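Side-chain contact in Non-structural protein 3 (Porcine deltacoronavirus, PDB 6LN0), which is a multidomain viral protein that joins a macro domain to a papain-like peptidase, which probably cleaves the viral polyprotein: residues Leu211-Thr214 with Glu215-Asn219. Numbering follows the deposited sequence.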
# COMPACT_ATOMS: atom_id res chain seq x y z
N LEU A 211 -0.84 3.01 -1.55
CA LEU A 211 0.39 3.11 -2.32
C LEU A 211 0.76 1.70 -2.80
O LEU A 211 0.89 0.78 -1.99
CB LEU A 211 1.52 3.71 -1.48
CG LEU A 211 2.83 4.05 -2.18
CD1 LEU A 211 2.64 5.12 -3.27
CD2 LEU A 211 3.88 4.51 -1.19
N GLU A 212 0.88 1.54 -4.11
CA GLU A 212 1.40 0.31 -4.68
C GLU A 212 2.91 0.41 -4.69
O GLU A 212 3.49 1.14 -5.49
CB GLU A 212 0.85 0.12 -6.09
CG GLU A 212 1.62 -0.91 -6.92
CD GLU A 212 0.71 -1.67 -7.87
OE1 GLU A 212 -0.50 -1.33 -7.91
OE2 GLU A 212 1.21 -2.61 -8.55
N VAL A 213 3.56 -0.29 -3.78
CA VAL A 213 5.00 -0.11 -3.65
C VAL A 213 5.71 -0.96 -4.69
O VAL A 213 6.05 -2.12 -4.45
CB VAL A 213 5.45 -0.43 -2.21
CG1 VAL A 213 6.98 -0.32 -2.07
CG2 VAL A 213 4.74 0.51 -1.24
N THR A 214 5.92 -0.38 -5.87
CA THR A 214 6.68 -1.06 -6.91
C THR A 214 8.16 -0.94 -6.57
O THR A 214 8.53 -0.44 -5.50
CB THR A 214 6.39 -0.47 -8.28
OG1 THR A 214 6.89 0.87 -8.34
CG2 THR A 214 4.90 -0.51 -8.57
N GLU A 215 9.03 -1.38 -7.47
CA GLU A 215 10.45 -1.17 -7.21
C GLU A 215 10.89 0.22 -7.63
O GLU A 215 11.89 0.73 -7.11
CB GLU A 215 11.29 -2.25 -7.91
CG GLU A 215 11.54 -3.51 -7.03
CD GLU A 215 12.84 -3.46 -6.21
OE1 GLU A 215 12.85 -3.90 -5.03
OE2 GLU A 215 13.87 -2.98 -6.74
N GLU A 216 10.15 0.85 -8.54
CA GLU A 216 10.37 2.27 -8.84
C GLU A 216 10.04 3.14 -7.63
O GLU A 216 10.73 4.14 -7.36
CB GLU A 216 9.53 2.67 -10.04
CG GLU A 216 10.03 3.92 -10.73
CD GLU A 216 9.01 4.49 -11.71
OE1 GLU A 216 7.82 4.63 -11.34
OE2 GLU A 216 9.41 4.79 -12.87
N VAL A 217 8.98 2.79 -6.88
CA VAL A 217 8.69 3.50 -5.64
C VAL A 217 9.84 3.34 -4.65
O VAL A 217 10.31 4.32 -4.07
CB VAL A 217 7.36 3.02 -5.03
CG1 VAL A 217 7.21 3.59 -3.61
CG2 VAL A 217 6.17 3.40 -5.92
N GLN A 218 10.32 2.10 -4.46
CA GLN A 218 11.40 1.92 -3.50
C GLN A 218 12.61 2.72 -3.91
O GLN A 218 13.24 3.37 -3.06
CB GLN A 218 11.76 0.45 -3.36
CG GLN A 218 10.88 -0.27 -2.36
CD GLN A 218 10.42 -1.61 -2.88
OE1 GLN A 218 10.47 -1.89 -4.09
NE2 GLN A 218 9.92 -2.45 -1.97
N ASN A 219 12.92 2.77 -5.20
CA ASN A 219 14.12 3.50 -5.60
C ASN A 219 13.95 5.01 -5.40
O ASN A 219 14.91 5.70 -5.05
CB ASN A 219 14.50 3.19 -7.04
CG ASN A 219 15.09 1.79 -7.18
OD1 ASN A 219 16.26 1.66 -7.54
ND2 ASN A 219 14.31 0.75 -6.88
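Val217, in the first turn of helix 215-223, reaches back over the residues that lead into the helix and can be followed outward from its CB. Val217 CB sits 4.2 Å from Val213 CA and 3.7 Å from Thr214 O, so the branch point already rests on the preceding backbone. From here the two methyls part. Val217 CG1, anti to the backbone N (chi1 170°), meets apolar partners, lying 4.2 Å from both Leu211 CD2 and Val213 CG1. Val217 CG2 turns instead to a more polar neighbourhood, 3.5 Å from Glu212 O and close to Thr214 OG1. The same threonine hydroxyl takes the N-H of Val217, with 3.2 Å from Val217 N to Thr214 OG1 and an angle of 161° at the hydrogen; a chi1 of 67° sets OG1 between the threonine's own backbone N and carbonyl carbon, facing Val217 N. One residue on, Gln218 N donates to Thr214 O, 3.3 Å away, in the first backbone bond of the helix. Around this cluster, Tyr231 of helix 228-237 touches Val217, and Leu235 touches Leu211. A threonine N-cap backed by aliphatic contacts across the helix start thus marks the passage from strand 209-212 to helix 215-223, within the papain-like peptidase region.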